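Long-range contacts in teichoic acid biosynthesis protein F (PDB 3L7I), which takes part in teichoic acid biosynthesis and includes a GT-B-type glycosyltransferase-like region built from two parallel-sheet domains: residues K353-E358 against Y383-S388; A418-S423 against T438-W443. One frame throughout, in Å; residues are numbered along the deposited sequence.

Following the chain from its N terminus, residues 353-358 form the first strand of a parallel sheet. Helix 367-379 then carries the chain over to 383-388, where contact 1 closes a beta-alpha-beta unit. The chain next forms the outer strand 402-405 and returns through helix 409-417 to 418-423, on the other side of strand 354-358. A shorter connection without helix or strand leads to 438-443 and closes contact 2. The two loops follow in series, neither nested nor crossed. Their join is strand 354-358 beside 418-423, where V356 N and O probably bond to H420 O and V422 N. Together they form the middle of a Rossmann-like sheet, one half of the GT-B fold.

Contact 1 of 2, residues K353-E358 against Y383-S388; sequences KTIVFE and YRYIWS
F357 lays its CB over one face of the W387 indole, 3.4 Å from the centroid of the six-membered ring, a CH-pi contact. With CG beside its own backbone N (chi1 -65°), the F357 ring runs on past the indole; it and the five-membered ring of W387 are tilted by only 20°, yet offset so far that little of one lies over the other. Its CE2 instead meets the edge of Y385, 3.8 Å from CD1, and the methyl CD1 of I355 touches Y385 CE1 at 3.7 Å. The phenyl ring of F357 and the branched chain of I355 fill this buried face, and tyrosine at 385 adds an OH that reaches Y380 O.

T354, V356, R384 and I386 occupy the other face. Bent at chi3 (97°), R384 brings NE to T354 OG1 in a weak hydrogen bond of 3.3 Å, while I386 CD1 lies over one face of its guanidinium. Salt bridges to E417 and E402 hold that group; arginine's long chain can lie against I386 and still present its charge to them. At the C-terminal end S388 OG donates to E358 OE1 (2.8 Å) from above the carboxylate plane; R406 pairs with the same oxygen.

Five backbone hydrogen bonds, from R384 N to K353 O through S388 N to F357 O, set the parallel register T354-R384 to F357-W387. Helix 367-379 of this beta-alpha-beta unit packs on the aromatic face through M376, which meets I355 and Y385. Helix 409-417 meets V356 and I386 on the opposite face, and strands 418-423 and 402-405 flank the pair.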
ATOM      1  N   LYS A 353      26.191  21.627 -21.380  1.00 77.83           N
ATOM      2  CA  LYS A 353      26.243  21.757 -22.837  1.00 76.53           C
ATOM      3  C   LYS A 353      25.137  21.046 -23.633  1.00 72.39           C
ATOM      4  O   LYS A 353      25.285  20.826 -24.837  1.00 71.80           O
ATOM      5  CB  LYS A 353      27.624  21.421 -23.387  1.00 80.05           C
ATOM      6  CG  LYS A 353      28.221  20.142 -22.872  1.00 82.03           C
ATOM      7  CD  LYS A 353      29.574  19.875 -23.554  1.00 85.90           C
ATOM      8  CE  LYS A 353      30.573  20.999 -23.321  1.00 90.06           C
ATOM      9  NZ  LYS A 353      31.913  20.651 -23.886  1.00 94.68           N
ATOM     10  N   THR A 354      24.028  20.726 -22.968  1.00 66.31           N
ATOM     11  CA  THR A 354      22.868  20.117 -23.623  1.00 64.87           C
ATOM     12  C   THR A 354      21.765  21.155 -23.838  1.00 63.24           C
ATOM     13  O   THR A 354      21.397  21.870 -22.910  1.00 62.58           O
ATOM     14  CB  THR A 354      22.274  18.917 -22.793  1.00 64.23           C
ATOM     15  OG1 THR A 354      23.134  17.770 -22.872  1.00 65.72           O
ATOM     16  CG2 THR A 354      20.892  18.524 -23.306  1.00 62.64           C
ATOM     17  N   ILE A 355      21.220  21.212 -25.048  1.00 62.71           N
ATOM     18  CA  ILE A 355      20.118  22.121 -25.360  1.00 61.28           C
ATOM     19  C   ILE A 355      18.947  21.379 -26.049  1.00 60.20           C
ATOM     20  O   ILE A 355      19.173  20.605 -26.982  1.00 60.82           O
ATOM     21  CB  ILE A 355      20.643  23.249 -26.268  1.00 61.93           C
ATOM     22  CG1 ILE A 355      21.934  23.819 -25.687  1.00 63.42           C
ATOM     23  CG2 ILE A 355      19.597  24.355 -26.495  1.00 60.65           C
ATOM     24  CD1 ILE A 355      22.732  24.602 -26.707  1.00 64.62           C
ATOM     25  N   VAL A 356      17.712  21.591 -25.586  1.00 58.78           N
ATOM     26  CA  VAL A 356      16.528  21.035 -26.274  1.00 57.88           C
ATOM     27  C   VAL A 356      15.770  22.056 -27.095  1.00 57.18           C
ATOM     28  O   VAL A 356      15.601  23.194 -26.664  1.00 56.78           O
ATOM     29  CB  VAL A 356      15.469  20.425 -25.320  1.00 56.90           C
ATOM     30  CG1 VAL A 356      15.129  19.004 -25.703  1.00 57.06           C
ATOM     31  CG2 VAL A 356      15.875  20.546 -23.857  1.00 57.01           C
ATOM     32  N   PHE A 357      15.269  21.624 -28.250  1.00 57.12           N
ATOM     33  CA  PHE A 357      14.446  22.457 -29.123  1.00 56.53           C
ATOM     34  C   PHE A 357      13.121  21.781 -29.393  1.00 55.78           C
ATOM     35  O   PHE A 357      13.056  20.557 -29.514  1.00 56.09           O
ATOM     36  CB  PHE A 357      15.147  22.696 -30.458  1.00 57.46           C
ATOM     37  CG  PHE A 357      16.403  23.478 -30.332  1.00 58.38           C
ATOM     38  CD1 PHE A 357      16.481  24.768 -30.808  1.00 58.43           C
ATOM     39  CD2 PHE A 357      17.502  22.935 -29.704  1.00 59.33           C
ATOM     40  CE1 PHE A 357      17.650  25.501 -30.674  1.00 59.47           C
ATOM     41  CE2 PHE A 357      18.667  23.656 -29.565  1.00 60.39           C
ATOM     42  CZ  PHE A 357      18.744  24.942 -30.054  1.00 60.48           C
ATOM     43  N   GLU A 358      12.062  22.571 -29.497  1.00 60.61           N
ATOM     44  CA  GLU A 358      10.790  22.021 -29.898  1.00 59.21           C
ATOM     45  C   GLU A 358       9.986  23.153 -30.459  1.00 56.85           C
ATOM     46  O   GLU A 358       9.881  24.202 -29.851  1.00 55.52           O
ATOM     47  CB  GLU A 358      10.099  21.429 -28.689  1.00 58.55           C
ATOM     48  CG  GLU A 358       8.906  20.555 -28.962  1.00 58.04           C
ATOM     49  CD  GLU A 358       8.163  20.220 -27.659  1.00 57.51           C
ATOM     50  OE1 GLU A 358       7.799  19.028 -27.418  1.00 58.50           O
ATOM     51  OE2 GLU A 358       7.965  21.170 -26.847  1.00 56.40           O
ATOM     52  N   TYR A 383      28.125  21.321 -29.029  1.00 74.17           N
ATOM     53  CA  TYR A 383      27.185  21.107 -27.934  1.00 72.23           C
ATOM     54  C   TYR A 383      26.278  19.911 -28.238  1.00 71.13           C
ATOM     55  O   TYR A 383      26.140  19.517 -29.403  1.00 71.45           O
ATOM     56  CB  TYR A 383      26.326  22.346 -27.713  1.00 70.49           C
ATOM     57  CG  TYR A 383      27.031  23.524 -27.097  1.00 71.35           C
ATOM     58  CD1 TYR A 383      26.763  24.803 -27.539  1.00 70.91           C
ATOM     59  CD2 TYR A 383      27.946  23.367 -26.067  1.00 72.71           C
ATOM     60  CE1 TYR A 383      27.376  25.902 -26.980  1.00 71.81           C
ATOM     61  CE2 TYR A 383      28.571  24.465 -25.495  1.00 73.65           C
ATOM     62  CZ  TYR A 383      28.280  25.735 -25.965  1.00 73.21           C
ATOM     63  OH  TYR A 383      28.877  26.858 -25.434  1.00 75.85           O
ATOM     64  N   ARG A 384      25.666  19.331 -27.206  1.00 69.99           N
ATOM     65  CA  ARG A 384      24.694  18.272 -27.438  1.00 68.90           C
ATOM     66  C   ARG A 384      23.336  18.890 -27.815  1.00 66.82           C
ATOM     67  O   ARG A 384      22.634  19.445 -26.963  1.00 65.41           O
ATOM     68  CB  ARG A 384      24.570  17.335 -26.226  1.00 68.68           C
ATOM     69  CG  ARG A 384      23.677  16.111 -26.494  1.00 67.96           C
ATOM     70  CD  ARG A 384      23.987  14.915 -25.587  1.00 68.68           C
ATOM     71  NE  ARG A 384      23.103  14.804 -24.420  1.00 67.14           N
ATOM     72  CZ  ARG A 384      22.087  13.942 -24.322  1.00 66.17           C
ATOM     73  NH1 ARG A 384      21.806  13.105 -25.323  1.00 66.55           N
ATOM     74  NH2 ARG A 384      21.345  13.919 -23.220  1.00 64.96           N
ATOM     75  N   TYR A 385      22.979  18.816 -29.098  1.00 66.80           N
ATOM     76  CA  TYR A 385      21.677  19.295 -29.550  1.00 65.05           C
ATOM     77  C   TYR A 385      20.628  18.180 -29.617  1.00 64.16           C
ATOM     78  O   TYR A 385      20.861  17.107 -30.203  1.00 65.16           O
ATOM     79  CB  TYR A 385      21.809  20.010 -30.884  1.00 65.52           C
ATOM     80  CG  TYR A 385      22.676  21.243 -30.796  1.00 66.28           C
ATOM     81  CD1 TYR A 385      22.149  22.463 -30.391  1.00 65.11           C
ATOM     82  CD2 TYR A 385      24.025  21.187 -31.106  1.00 68.35           C
ATOM     83  CE1 TYR A 385      22.940  23.598 -30.304  1.00 65.95           C
ATOM     84  CE2 TYR A 385      24.828  22.313 -31.029  1.00 69.24           C
ATOM     85  CZ  TYR A 385      24.284  23.519 -30.625  1.00 68.03           C
ATOM     86  OH  TYR A 385      25.089  24.640 -30.544  1.00 69.08           O
ATOM     87  N   ILE A 386      19.475  18.441 -28.995  1.00 62.46           N
ATOM     88  CA  ILE A 386      18.372  17.494 -28.980  1.00 61.62           C
ATOM     89  C   ILE A 386      17.098  18.151 -29.504  1.00 60.25           C
ATOM     90  O   ILE A 386      16.759  19.260 -29.096  1.00 59.37           O
ATOM     91  CB  ILE A 386      18.146  16.969 -27.566  1.00 61.10           C
ATOM     92  CG1 ILE A 386      19.418  16.288 -27.068  1.00 62.61           C
ATOM     93  CG2 ILE A 386      17.018  15.965 -27.547  1.00 60.42           C
ATOM     94  CD1 ILE A 386      19.482  16.064 -25.565  1.00 62.33           C
ATOM     95  N   TRP A 387      16.400  17.485 -30.425  1.00 60.25           N
ATOM     96  CA  TRP A 387      15.061  17.926 -30.864  1.00 59.08           C
ATOM     97  C   TRP A 387      13.938  16.974 -30.402  1.00 58.43           C
ATOM     98  O   TRP A 387      14.065  15.748 -30.458  1.00 59.17           O
ATOM     99  CB  TRP A 387      15.012  18.107 -32.382  1.00 59.67           C
ATOM    100  CG  TRP A 387      15.411  19.493 -32.832  1.00 59.63           C
ATOM    101  CD1 TRP A 387      16.686  19.981 -33.003  1.00 60.69           C
ATOM    102  CD2 TRP A 387      14.531  20.562 -33.167  1.00 58.67           C
ATOM    103  NE1 TRP A 387      16.644  21.291 -33.415  1.00 60.39           N
ATOM    104  CE2 TRP A 387      15.335  21.673 -33.519  1.00 59.14           C
ATOM    105  CE3 TRP A 387      13.145  20.689 -33.214  1.00 57.61           C
ATOM    106  CZ2 TRP A 387      14.792  22.890 -33.895  1.00 58.52           C
ATOM    107  CZ3 TRP A 387      12.610  21.895 -33.596  1.00 57.04           C
ATOM    108  CH2 TRP A 387      13.430  22.982 -33.930  1.00 57.46           C
ATOM    109  N   SER A 388      12.828  17.537 -29.942  1.00 57.20           N
ATOM    110  CA  SER A 388      11.709  16.729 -29.477  1.00 56.70           C
ATOM    111  C   SER A 388      10.574  16.814 -30.482  1.00 56.46           C
ATOM    112  O   SER A 388      10.239  17.904 -30.903  1.00 55.96           O
ATOM    113  CB  SER A 388      11.271  17.244 -28.115  1.00 55.73           C
ATOM    114  OG  SER A 388       9.870  17.164 -27.955  1.00 55.03           O
TER

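Contact 2 of 2, residues A418-S423 against T438-W443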
ATOM      1  N   ALA A 418      18.949  19.021 -19.776  1.00 60.08           N
ATOM      2  CA  ALA A 418      19.282  20.247 -20.507  1.00 60.22           C
ATOM      3  C   ALA A 418      19.505  21.478 -19.627  1.00 60.36           C
ATOM      4  O   ALA A 418      18.807  21.699 -18.639  1.00 59.68           O
ATOM      5  CB  ALA A 418      18.244  20.532 -21.572  1.00 59.09           C
ATOM      6  N   SER A 419      20.485  22.285 -20.009  1.00 62.07           N
ATOM      7  CA  SER A 419      20.726  23.542 -19.322  1.00 63.96           C
ATOM      8  C   SER A 419      19.842  24.612 -19.935  1.00 60.72           C
ATOM      9  O   SER A 419      19.566  25.634 -19.301  1.00 60.59           O
ATOM     10  CB  SER A 419      22.186  23.954 -19.467  1.00 67.82           C
ATOM     11  OG  SER A 419      22.442  24.289 -20.815  1.00 67.31           O
ATOM     12  N   HIS A 420      19.404  24.362 -21.169  1.00 60.12           N
ATOM     13  CA  HIS A 420      18.551  25.293 -21.898  1.00 59.21           C
ATOM     14  C   HIS A 420      17.408  24.650 -22.680  1.00 58.01           C
ATOM     15  O   HIS A 420      17.637  23.739 -23.500  1.00 58.26           O
ATOM     16  CB  HIS A 420      19.391  26.129 -22.849  1.00 60.17           C
ATOM     17  CG  HIS A 420      20.176  27.189 -22.160  1.00 61.22           C
ATOM     18  ND1 HIS A 420      21.368  26.930 -21.522  1.00 62.67           N
ATOM     19  CD2 HIS A 420      19.928  28.508 -21.985  1.00 61.20           C
ATOM     20  CE1 HIS A 420      21.833  28.051 -20.995  1.00 63.52           C
ATOM     21  NE2 HIS A 420      20.977  29.023 -21.264  1.00 62.65           N
ATOM     22  N   TRP A 421      16.184  25.139 -22.416  1.00 56.90           N
ATOM     23  CA  TRP A 421      14.995  24.848 -23.237  1.00 55.89           C
ATOM     24  C   TRP A 421      14.697  25.971 -24.252  1.00 55.72           C
ATOM     25  O   TRP A 421      14.566  27.155 -23.898  1.00 55.72           O
ATOM     26  CB  TRP A 421      13.735  24.651 -22.383  1.00 54.94           C
ATOM     27  CG  TRP A 421      13.798  23.645 -21.316  1.00 55.01           C
ATOM     28  CD1 TRP A 421      14.812  22.780 -21.060  1.00 55.79           C
ATOM     29  CD2 TRP A 421      12.785  23.377 -20.353  1.00 54.41           C
ATOM     30  NE1 TRP A 421      14.504  21.998 -19.974  1.00 55.66           N
ATOM     31  CE2 TRP A 421      13.260  22.346 -19.526  1.00 54.81           C
ATOM     32  CE3 TRP A 421      11.529  23.926 -20.095  1.00 53.71           C
ATOM     33  CZ2 TRP A 421      12.521  21.847 -18.468  1.00 54.49           C
ATOM     34  CZ3 TRP A 421      10.791  23.432 -19.046  1.00 53.47           C
ATOM     35  CH2 TRP A 421      11.286  22.399 -18.246  1.00 53.83           C
ATOM     36  N   VAL A 422      14.577  25.590 -25.516  1.00 55.68           N
ATOM     37  CA  VAL A 422      14.217  26.525 -26.565  1.00 55.54           C
ATOM     38  C   VAL A 422      12.914  26.095 -27.199  1.00 54.69           C
ATOM     39  O   VAL A 422      12.799  24.971 -27.726  1.00 54.72           O
ATOM     40  CB  VAL A 422      15.260  26.532 -27.634  1.00 56.52           C
ATOM     41  CG1 VAL A 422      14.734  27.241 -28.822  1.00 56.32           C
ATOM     42  CG2 VAL A 422      16.504  27.211 -27.106  1.00 57.57           C
ATOM     43  N   SER A 423      11.911  26.968 -27.118  1.00 54.08           N
ATOM     44  CA  SER A 423      10.680  26.742 -27.871  1.00 53.50           C
ATOM     45  C   SER A 423       9.777  27.961 -28.121  1.00 53.18           C
ATOM     46  O   SER A 423       9.977  29.055 -27.575  1.00 53.34           O
ATOM     47  CB  SER A 423       9.887  25.549 -27.299  1.00 53.03           C
ATOM     48  OG  SER A 423       9.199  25.874 -26.107  1.00 52.61           O
ATOM     49  N   THR A 438      17.644  27.165 -18.021  1.00 59.10           N
ATOM     50  CA  THR A 438      17.134  28.391 -18.619  1.00 58.78           C
ATOM     51  C   THR A 438      16.108  28.082 -19.711  1.00 57.55           C
ATOM     52  O   THR A 438      16.435  27.399 -20.695  1.00 57.53           O
ATOM     53  CB  THR A 438      18.256  29.232 -19.225  1.00 59.99           C
ATOM     54  OG1 THR A 438      19.231  29.515 -18.224  1.00 61.35           O
ATOM     55  CG2 THR A 438      17.708  30.540 -19.719  1.00 59.76           C
ATOM     56  N   TYR A 439      14.875  28.578 -19.543  1.00 56.69           N
ATOM     57  CA  TYR A 439      13.799  28.325 -20.498  1.00 55.65           C
ATOM     58  C   TYR A 439      13.592  29.565 -21.385  1.00 55.69           C
ATOM     59  O   TYR A 439      13.093  30.610 -20.920  1.00 55.76           O
ATOM     60  CB  TYR A 439      12.519  27.951 -19.748  1.00 54.86           C
ATOM     61  CG  TYR A 439      11.307  27.569 -20.594  1.00 53.95           C
ATOM     62  CD1 TYR A 439      11.276  27.776 -21.975  1.00 53.79           C
ATOM     63  CD2 TYR A 439      10.156  27.052 -19.984  1.00 53.40           C
ATOM     64  CE1 TYR A 439      10.153  27.445 -22.718  1.00 53.12           C
ATOM     65  CE2 TYR A 439       9.023  26.717 -20.729  1.00 52.78           C
ATOM     66  CZ  TYR A 439       9.030  26.910 -22.091  1.00 52.64           C
ATOM     67  OH  TYR A 439       7.905  26.561 -22.813  1.00 52.18           O
ATOM     68  N   ILE A 440      13.988  29.457 -22.654  1.00 55.79           N
ATOM     69  CA  ILE A 440      13.831  30.563 -23.596  1.00 55.89           C
ATOM     70  C   ILE A 440      12.562  30.406 -24.426  1.00 54.94           C
ATOM     71  O   ILE A 440      12.407  29.423 -25.142  1.00 54.59           O
ATOM     72  CB  ILE A 440      15.065  30.698 -24.524  1.00 56.82           C
ATOM     73  CG1 ILE A 440      16.308  31.029 -23.703  1.00 58.02           C
ATOM     74  CG2 ILE A 440      14.865  31.799 -25.525  1.00 56.96           C
ATOM     75  CD1 ILE A 440      17.518  31.272 -24.554  1.00 59.19           C
ATOM     76  N   GLN A 441      11.655  31.371 -24.305  1.00 54.69           N
ATOM     77  CA  GLN A 441      10.372  31.352 -25.008  1.00 53.98           C
ATOM     78  C   GLN A 441      10.383  32.342 -26.155  1.00 54.26           C
ATOM     79  O   GLN A 441      10.633  33.542 -25.961  1.00 54.82           O
ATOM     80  CB  GLN A 441       9.232  31.725 -24.058  1.00 53.68           C
ATOM     81  CG  GLN A 441       7.859  31.719 -24.703  1.00 53.16           C
ATOM     82  CD  GLN A 441       7.512  30.386 -25.378  1.00 52.64           C
ATOM     83  OE1 GLN A 441       7.343  30.334 -26.587  1.00 52.59           O
ATOM     84  NE2 GLN A 441       7.406  29.315 -24.598  1.00 52.40           N
ATOM     85  N   THR A 442      10.113  31.859 -27.359  1.00 53.99           N
ATOM     86  CA  THR A 442      10.231  32.729 -28.507  1.00 54.37           C
ATOM     87  C   THR A 442       8.865  33.235 -28.833  1.00 53.97           C
ATOM     88  O   THR A 442       8.713  34.260 -29.495  1.00 54.31           O
ATOM     89  CB  THR A 442      10.749  31.955 -29.684  1.00 54.53           C
ATOM     90  OG1 THR A 442       9.761  30.995 -30.075  1.00 53.90           O
ATOM     91  CG2 THR A 442      12.002  31.207 -29.290  1.00 55.00           C
ATOM     92  N   TRP A 443       7.870  32.505 -28.328  1.00 53.37           N
ATOM     93  CA  TRP A 443       6.475  32.584 -28.797  1.00 53.07           C
ATOM     94  C   TRP A 443       6.430  32.551 -30.331  1.00 53.21           C
ATOM     95  O   TRP A 443       7.440  32.282 -30.974  1.00 53.48           O
ATOM     96  CB  TRP A 443       5.719  33.792 -28.210  1.00 53.31           C
ATOM     97  CG  TRP A 443       4.223  33.638 -28.272  1.00 53.11           C
ATOM     98  CD1 TRP A 443       3.354  34.418 -28.955  1.00 53.41           C
ATOM     99  CD2 TRP A 443       3.438  32.617 -27.641  1.00 52.76           C
ATOM    100  NE1 TRP A 443       2.072  33.955 -28.788  1.00 53.32           N
ATOM    101  CE2 TRP A 443       2.097  32.849 -27.991  1.00 52.93           C
ATOM    102  CE3 TRP A 443       3.743  31.527 -26.817  1.00 52.43           C
ATOM    103  CZ2 TRP A 443       1.063  32.041 -27.549  1.00 52.84           C
ATOM    104  CZ3 TRP A 443       2.705  30.720 -26.374  1.00 52.26           C
ATOM    105  CH2 TRP A 443       1.382  30.987 -26.738  1.00 52.50           C
TER
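W421 sets CE3 over one face of the Y439 ring, 3.4 Å from CD2 and displaced toward the rim. The planes are inclined at 56°. Their first torsions differ: W421 CG lies beside its backbone N (chi1 -55°), whereas Y439 CG is turned anti to N (chi1 -176°), and the two side chains lean across each other, bringing the six-membered edge of the indole over the phenol. Tyrosine suits this place because its ring packs while its OH reaches E475. The small S423 fits beside it, OG 3.6 Å from Y439 OH.

On the other face H420 and T438 lie side by side, H420 CD2 3.3 Å from T438 CB. Histidine suits the site because both ring nitrogens are engaged: ND1 donates in the ring plane to S419 OG (2.9 Å), itself bonded to P352 O, and NE2 pairs with D717.

Beyond the strand end, S423 O accepts T442 N at 2.8 Å. Q441, bent at chi2, folds its amide back so that OE1 takes W443 N on a lone pair (2.8 Å) while NE2 bonds A425 O; one amide thus links the chain after strand 438-441 to that after strand 418-423.

Parallel backbone bonds, among them I440 N to W421 O, pair H420-T438 through S423-Q441. Helix 706-721 packs on the H420 and I440 face, and Y415 of helix 409-417 meets W421 edge-to-face on the other. Strands 354-358 and 481-484 continue the sheet beyond 418-423 and 438-441, respectively.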